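Local coordinates for inositol monophosphatase family protein (Staphylococcus aureus subsp. aureus MSSA476, PDB 4I3Y) that probably hydrolyses inositol monophosphates to inositol and phosphate, a magnesium-dependent reaction inhibited by lithium, at residues A[30-39]-A[102-111]; A[118-126]-A[134-142]. All blocks are in the same frame, centred on the assembly; numbering follows the deposited sequence.

Interaction 1 of 2, residues A[30-39]-A[102-111]; sequences IPQLIMEMTT and LVKQQEDYCI
Ile34, in the last turn of helix 12-35, and Met37, just beyond it, reach across to Leu102, Val103 and Gln106 at the end of helix 99-105. Met37 lays its thioether against that helix, SD passing Leu102 CG at 4.2 Å; chi1 (-177°) turns CG away from the backbone N, and the bend at chi3 brings CE to 4.0 Å from Val103 CA. Ile34 works with both branches. Its CD1 meets Leu102 CD1 at 3.4 Å, tighter than a usual van der Waals contact, and lies 3.6 Å from Tyr109 OH; its CG2 packs against the amide end of Gln106, 3.6 Å from NE2. Leu102 CD1 also sits over one face of the Tyr109 ring, offset toward the rim, so that one methyl of Leu102 touches both the isoleucine and the ring. The segments thus join the long N-terminal helix of the inositol monophosphatase fold to the helix-loop-strand that follows the metal-binding residues Asp94 and Ile96; Leu102 and Tyr109 both touch Ile96. Val103 CG2 lies against the hydroxyl of Thr39, 3.9 Å from OG1, while Ile30 CD1 and Ile111 CD1 meet more loosely at the other end. Beyond the turn, Asp108 forms a salt bridge with Arg197 of the second subunit, and Lys104 makes a cation-pi contact with Phe183 of that subunit.

Interaction 2 of 2, residues A[118-126]-A[134-142]; sequences EGKPMLSYV and LYKAIRGEG
Ser124 with Ala137 and Val126 with Tyr135 are the hydrogen-bonded pairs of two antiparallel strands whose axes come within 4.7 Å at 170°. Each pair is closed by two backbone bonds, the shortest from Tyr135 N to Val126 O at 2.8 Å. Arg139 N to Met122 O continues the series past the last bridge. In the intervening non-hydrogen-bonded pairs, Leu123 with Ile138 and Tyr125 with Lys136, CA-H...O contacts add to the pairing, as from Leu123 CA to Ala137 O.

Arg139 supplies the polar side-chain contact. Bent at chi3 (-128°), its chain turns NH1 onto Pro121 O, 2.7 Å away, in a nearly straight bond lying in both the guanidinium and the carbonyl plane. Lys120 crosses at about a right angle, its CG and CD over one guanidinium face, while Arg139 NH2 forms a salt bridge with Glu224. Lys120 NZ and Arg139 NE are 4.3 Å apart, a closeness of like charges that the Glu224 carboxylate may partly offset.

Apolar contacts follow the two faces. Leu123 CD2 rests on Ile138 CG1 at 3.7 Å, and Lys136 CB lies the same distance from Tyr125 CD1, the two side chains running side by side. Asp16 of helix 12-35 receives both polar ends, Tyr125 OH by a hydrogen bond and Lys136 NZ by a salt bridge. On the other face, Ser124 CB and Ala137 CB meet at 4.0 Å beneath helix 219-225. This is a beta hairpin in the large mixed sheet of the inositol monophosphatase fold, with helices packed on both faces.

Overall arrangement
Interaction 1 closes before interaction 2 opens along the chain, and their centres lie 26 Å apart. Strand 110-117 begins in the first contact and lies next to strand 120-128 of the second in the same mixed sheet; the two contacts meet where Cys110 SG packs 3.7 Å from Val126 CG1. Helix 12-35 also ties them together: its C-terminal end enters interaction 1, while Ile15 and Ile19 nearer its start pack on interaction 2. A bound magnesium ion lies about 8 Å from the side chain of Tyr109 and one about 11 Å from that of Val126; Glu76, Asp94 and Ile96 form a magnesium site. Interaction 1 also borders the second subunit; interaction 2 touches no other chain.

Interaction 1 of 2, residues A[30-39]-A[102-111]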
# COMPACT_ATOMS: atom_id res chain seq x y z
N ILE A 30 -15.03 4.59 15.68
CA ILE A 30 -13.77 3.83 15.56
C ILE A 30 -12.54 4.35 16.32
O ILE A 30 -11.74 3.53 16.80
CB ILE A 30 -13.39 3.60 14.07
CG1 ILE A 30 -14.38 2.62 13.48
CG2 ILE A 30 -12.08 2.90 13.98
CD1 ILE A 30 -14.49 2.74 11.97
N PRO A 31 -12.35 5.68 16.44
CA PRO A 31 -11.10 6.13 17.12
C PRO A 31 -11.05 5.58 18.54
O PRO A 31 -10.01 5.12 19.01
CB PRO A 31 -11.22 7.66 17.09
CG PRO A 31 -12.07 7.92 15.89
CD PRO A 31 -13.06 6.79 15.80
N GLN A 32 -12.21 5.56 19.18
CA GLN A 32 -12.32 4.97 20.52
C GLN A 32 -12.02 3.45 20.57
O GLN A 32 -11.19 2.98 21.38
CB GLN A 32 -13.71 5.31 21.13
CG GLN A 32 -13.87 4.92 22.60
CD GLN A 32 -12.85 5.61 23.48
OE1 GLN A 32 -12.82 6.85 23.55
NE2 GLN A 32 -11.99 4.83 24.12
N LEU A 33 -12.69 2.69 19.71
CA LEU A 33 -12.41 1.25 19.61
C LEU A 33 -10.87 0.97 19.43
O LEU A 33 -10.30 0.07 20.05
CB LEU A 33 -13.24 0.61 18.48
CG LEU A 33 -14.78 0.80 18.59
CD1 LEU A 33 -15.52 0.38 17.31
CD2 LEU A 33 -15.37 0.09 19.81
N ILE A 34 -10.25 1.75 18.55
CA ILE A 34 -8.84 1.62 18.30
C ILE A 34 -8.06 1.97 19.55
O ILE A 34 -7.19 1.22 19.92
CB ILE A 34 -8.36 2.52 17.17
CG1 ILE A 34 -9.18 2.19 15.91
CG2 ILE A 34 -6.85 2.37 17.00
CD1 ILE A 34 -8.44 1.56 14.79
N MET A 35 -8.37 3.10 20.20
CA MET A 35 -7.67 3.43 21.46
C MET A 35 -7.71 2.28 22.47
O MET A 35 -6.77 2.11 23.21
CB MET A 35 -8.20 4.73 22.11
CG MET A 35 -7.94 6.01 21.31
SD MET A 35 -8.62 7.58 21.97
CE MET A 35 -10.40 7.49 21.81
N GLU A 36 -8.78 1.49 22.50
CA GLU A 36 -8.91 0.39 23.46
C GLU A 36 -8.89 -0.99 22.78
O GLU A 36 -9.56 -1.93 23.20
CB GLU A 36 -10.17 0.60 24.33
CG GLU A 36 -11.49 0.57 23.56
CD GLU A 36 -12.70 1.08 24.36
OE1 GLU A 36 -13.86 0.78 23.96
OE2 GLU A 36 -12.50 1.77 25.38
N MET A 37 -8.08 -1.11 21.72
CA MET A 37 -8.04 -2.31 20.91
C MET A 37 -7.53 -3.51 21.71
O MET A 37 -6.56 -3.45 22.46
CB MET A 37 -7.21 -2.08 19.66
CG MET A 37 -7.16 -3.26 18.73
SD MET A 37 -6.56 -2.77 17.10
CE MET A 37 -4.85 -2.32 17.34
N THR A 38 -8.24 -4.61 21.50
CA THR A 38 -7.98 -5.86 22.09
C THR A 38 -8.05 -6.92 20.95
O THR A 38 -8.87 -6.81 20.00
CB THR A 38 -9.03 -6.08 23.22
OG1 THR A 38 -8.77 -7.33 23.81
CG2 THR A 38 -10.46 -6.14 22.74
N THR A 39 -7.18 -7.92 21.00
CA THR A 39 -7.04 -8.87 19.90
C THR A 39 -7.28 -10.29 20.36
O THR A 39 -6.85 -10.64 21.44
CB THR A 39 -5.63 -8.80 19.31
OG1 THR A 39 -5.49 -7.52 18.67
CG2 THR A 39 -5.44 -9.89 18.28
N LEU A 102 -5.05 -3.59 10.20
CA LEU A 102 -5.56 -2.80 11.36
C LEU A 102 -4.68 -2.91 12.60
O LEU A 102 -4.32 -1.89 13.21
CB LEU A 102 -7.03 -3.20 11.69
CG LEU A 102 -7.59 -2.69 13.03
CD1 LEU A 102 -7.57 -1.19 13.04
CD2 LEU A 102 -8.97 -3.21 13.38
N VAL A 103 -4.33 -4.15 12.98
CA VAL A 103 -3.60 -4.42 14.21
C VAL A 103 -2.18 -3.93 14.09
O VAL A 103 -1.68 -3.23 14.98
CB VAL A 103 -3.64 -5.96 14.57
CG1 VAL A 103 -2.66 -6.33 15.69
CG2 VAL A 103 -5.03 -6.42 14.98
N LYS A 104 -1.49 -4.34 13.01
CA LYS A 104 -0.07 -3.97 12.82
C LYS A 104 0.14 -2.52 12.37
O LYS A 104 1.18 -1.93 12.64
CB LYS A 104 0.63 -4.93 11.83
CG LYS A 104 0.62 -6.39 12.27
CD LYS A 104 1.37 -6.61 13.60
CE LYS A 104 1.05 -8.00 14.21
NZ LYS A 104 1.94 -8.30 15.37
N GLN A 105 -0.81 -1.94 11.64
CA GLN A 105 -0.50 -0.68 11.02
C GLN A 105 -1.49 0.43 11.28
O GLN A 105 -1.18 1.63 10.99
CB GLN A 105 -0.38 -0.86 9.49
CG GLN A 105 0.57 -1.98 8.99
CD GLN A 105 0.80 -1.79 7.47
OE1 GLN A 105 0.32 -2.60 6.62
NE2 GLN A 105 1.43 -0.68 7.12
N GLN A 106 -2.70 0.07 11.70
CA GLN A 106 -3.81 1.04 11.73
C GLN A 106 -4.00 1.77 10.42
O GLN A 106 -4.37 2.94 10.39
CB GLN A 106 -3.66 2.03 12.89
CG GLN A 106 -4.01 1.38 14.19
CD GLN A 106 -2.95 1.57 15.20
OE1 GLN A 106 -1.74 1.57 14.87
NE2 GLN A 106 -3.37 1.73 16.47
N GLU A 107 -3.81 1.06 9.31
CA GLU A 107 -3.92 1.67 8.03
C GLU A 107 -4.16 0.53 7.07
O GLU A 107 -3.88 -0.62 7.40
CB GLU A 107 -2.62 2.39 7.63
CG GLU A 107 -2.80 3.24 6.40
CD GLU A 107 -1.64 4.19 6.14
OE1 GLU A 107 -0.76 4.37 6.99
OE2 GLU A 107 -1.64 4.80 5.06
N ASP A 108 -4.65 0.85 5.88
CA ASP A 108 -4.86 -0.24 4.87
C ASP A 108 -5.85 -1.30 5.32
O ASP A 108 -5.59 -2.53 5.19
CB ASP A 108 -3.52 -0.85 4.39
CG ASP A 108 -2.71 0.16 3.59
OD1 ASP A 108 -3.33 1.14 3.11
OD2 ASP A 108 -1.49 -0.02 3.41
N TYR A 109 -7.00 -0.85 5.78
CA TYR A 109 -8.09 -1.80 6.09
C TYR A 109 -9.40 -1.11 5.71
O TYR A 109 -9.43 0.09 5.60
CB TYR A 109 -8.06 -2.33 7.57
CG TYR A 109 -8.24 -1.23 8.57
CD1 TYR A 109 -9.52 -0.83 9.00
CD2 TYR A 109 -7.16 -0.47 9.00
CE1 TYR A 109 -9.71 0.25 9.86
CE2 TYR A 109 -7.35 0.61 9.88
CZ TYR A 109 -8.62 0.96 10.30
OH TYR A 109 -8.79 2.04 11.19
N CYS A 110 -10.50 -1.87 5.56
CA CYS A 110 -11.74 -1.32 5.13
C CYS A 110 -12.91 -2.09 5.75
O CYS A 110 -12.72 -3.12 6.43
CB CYS A 110 -11.81 -1.39 3.57
SG CYS A 110 -11.67 -3.09 2.88
N ILE A 111 -14.10 -1.55 5.56
CA ILE A 111 -15.32 -2.23 5.96
C ILE A 111 -16.01 -2.61 4.64
O ILE A 111 -16.12 -1.76 3.75
CB ILE A 111 -16.22 -1.30 6.77
CG1 ILE A 111 -15.53 -0.81 8.02
CG2 ILE A 111 -17.56 -1.96 7.16
CD1 ILE A 111 -16.37 0.23 8.76

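Interaction 2 of 2, residues A[118-126]-A[134-142]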
# COMPACT_ATOMS: atom_id res chain seq x y z
N GLU A 118 -32.84 -11.21 -3.87
CA GLU A 118 -33.09 -12.49 -4.57
C GLU A 118 -31.85 -12.87 -5.33
O GLU A 118 -31.88 -13.05 -6.56
CB GLU A 118 -34.29 -12.42 -5.51
CG GLU A 118 -35.52 -11.92 -4.82
CD GLU A 118 -36.76 -11.93 -5.69
OE1 GLU A 118 -36.68 -11.84 -6.94
OE2 GLU A 118 -37.83 -12.06 -5.10
N GLY A 119 -30.74 -12.92 -4.60
CA GLY A 119 -29.43 -13.22 -5.19
C GLY A 119 -28.74 -12.28 -6.20
O GLY A 119 -27.66 -12.62 -6.71
N LYS A 120 -29.32 -11.12 -6.51
CA LYS A 120 -28.70 -10.19 -7.44
C LYS A 120 -28.11 -9.00 -6.65
O LYS A 120 -28.78 -8.41 -5.78
CB LYS A 120 -29.68 -9.71 -8.52
CG LYS A 120 -29.11 -8.66 -9.46
CD LYS A 120 -29.84 -8.60 -10.79
CE LYS A 120 -31.16 -7.89 -10.68
NZ LYS A 120 -31.55 -7.24 -11.98
N PRO A 121 -26.83 -8.70 -6.89
CA PRO A 121 -26.12 -7.56 -6.23
C PRO A 121 -26.86 -6.26 -6.62
O PRO A 121 -27.00 -5.98 -7.82
CB PRO A 121 -24.73 -7.54 -6.93
CG PRO A 121 -24.57 -8.86 -7.55
CD PRO A 121 -25.99 -9.37 -7.91
N MET A 122 -27.31 -5.51 -5.62
CA MET A 122 -27.98 -4.23 -5.78
C MET A 122 -27.16 -3.04 -5.21
O MET A 122 -27.15 -1.96 -5.83
CB MET A 122 -29.37 -4.26 -5.11
CG MET A 122 -30.35 -5.27 -5.71
SD MET A 122 -30.58 -5.00 -7.47
CE MET A 122 -31.76 -6.26 -7.94
N LEU A 123 -26.58 -3.22 -4.02
CA LEU A 123 -25.75 -2.16 -3.33
C LEU A 123 -24.45 -2.80 -2.82
O LEU A 123 -24.45 -3.92 -2.30
CB LEU A 123 -26.48 -1.52 -2.16
CG LEU A 123 -27.80 -0.80 -2.40
CD1 LEU A 123 -28.45 -0.45 -1.04
CD2 LEU A 123 -27.66 0.44 -3.28
N SER A 124 -23.34 -2.10 -3.01
CA SER A 124 -22.01 -2.54 -2.51
C SER A 124 -21.21 -1.41 -1.92
O SER A 124 -21.30 -0.30 -2.41
CB SER A 124 -21.21 -3.19 -3.63
OG SER A 124 -21.91 -4.34 -4.08
N TYR A 125 -20.41 -1.71 -0.90
CA TYR A 125 -19.69 -0.70 -0.19
C TYR A 125 -18.33 -1.25 0.24
O TYR A 125 -18.28 -2.35 0.82
CB TYR A 125 -20.44 -0.29 1.12
CG TYR A 125 -21.81 0.27 0.82
CD1 TYR A 125 -21.97 1.61 0.42
CD2 TYR A 125 -22.92 -0.56 0.81
CE1 TYR A 125 -23.22 2.11 0.08
CE2 TYR A 125 -24.16 -0.11 0.42
CZ TYR A 125 -24.31 1.23 0.09
OH TYR A 125 -25.54 1.66 -0.22
N VAL A 126 -17.28 -0.44 -0.02
CA VAL A 126 -15.93 -0.64 0.52
C VAL A 126 -15.46 0.66 1.15
O VAL A 126 -15.16 1.65 0.45
CB VAL A 126 -14.90 -1.13 -0.51
CG1 VAL A 126 -13.55 -1.36 0.20
CG2 VAL A 126 -15.36 -2.44 -1.18
N LEU A 134 -15.06 6.39 0.81
CA LEU A 134 -16.21 5.49 0.71
C LEU A 134 -16.41 5.11 -0.75
O LEU A 134 -16.84 5.92 -1.59
CB LEU A 134 -17.49 6.13 1.30
CG LEU A 134 -18.75 5.23 1.20
CD1 LEU A 134 -18.53 3.88 1.87
CD2 LEU A 134 -19.94 5.89 1.93
N TYR A 135 -16.00 3.88 -1.10
CA TYR A 135 -16.31 3.35 -2.41
C TYR A 135 -17.75 2.79 -2.34
O TYR A 135 -18.07 1.99 -1.45
CB TYR A 135 -15.33 2.27 -2.88
CG TYR A 135 -13.89 2.78 -2.95
CD1 TYR A 135 -13.41 3.34 -4.13
CD2 TYR A 135 -13.03 2.72 -1.84
CE1 TYR A 135 -12.10 3.84 -4.22
CE2 TYR A 135 -11.70 3.23 -1.92
CZ TYR A 135 -11.26 3.76 -3.14
OH TYR A 135 -10.01 4.29 -3.32
N LYS A 136 -18.59 3.16 -3.30
CA LYS A 136 -19.92 2.53 -3.34
C LYS A 136 -20.34 2.24 -4.76
O LYS A 136 -19.90 2.94 -5.69
CB LYS A 136 -20.97 3.40 -2.63
CG LYS A 136 -21.27 4.71 -3.35
CD LYS A 136 -22.38 5.47 -2.60
CE LYS A 136 -22.86 6.69 -3.42
NZ LYS A 136 -23.92 7.36 -2.61
N ALA A 137 -21.16 1.21 -4.91
CA ALA A 137 -21.74 0.81 -6.18
C ALA A 137 -23.27 0.67 -5.98
O ALA A 137 -23.73 0.06 -5.00
CB ALA A 137 -21.14 -0.50 -6.62
N ILE A 138 -24.04 1.30 -6.89
CA ILE A 138 -25.50 1.28 -6.85
C ILE A 138 -26.06 0.94 -8.20
O ILE A 138 -25.81 1.68 -9.17
CB ILE A 138 -26.10 2.65 -6.47
CG1 ILE A 138 -25.70 3.03 -5.05
CG2 ILE A 138 -27.64 2.64 -6.70
CD1 ILE A 138 -24.73 4.16 -5.03
N ARG A 139 -26.80 -0.17 -8.26
CA ARG A 139 -27.33 -0.68 -9.54
C ARG A 139 -28.24 0.39 -10.13
O ARG A 139 -29.14 0.82 -9.47
CB ARG A 139 -28.08 -1.98 -9.28
CG ARG A 139 -28.73 -2.72 -10.45
CD ARG A 139 -28.73 -4.23 -10.09
NE ARG A 139 -28.12 -4.80 -11.25
CZ ARG A 139 -27.12 -5.61 -11.39
NH1 ARG A 139 -26.50 -6.31 -10.45
NH2 ARG A 139 -26.82 -5.81 -12.64
N GLY A 140 -27.96 0.84 -11.35
CA GLY A 140 -28.79 1.87 -11.99
C GLY A 140 -28.14 3.25 -11.93
O GLY A 140 -28.31 4.05 -12.84
N GLU A 141 -27.35 3.53 -10.89
CA GLU A 141 -26.68 4.83 -10.72
C GLU A 141 -25.18 4.82 -11.11
O GLU A 141 -24.72 5.76 -11.73
CB GLU A 141 -26.74 5.24 -9.28
CG GLU A 141 -27.73 6.30 -8.87
CD GLU A 141 -27.48 6.76 -7.43
OE1 GLU A 141 -26.67 7.70 -7.23
OE2 GLU A 141 -28.07 6.21 -6.46
N GLY A 142 -24.43 3.79 -10.69
CA GLY A 142 -23.01 3.61 -11.00
C GLY A 142 -22.17 3.41 -9.74
O GLY A 142 -22.69 3.10 -8.65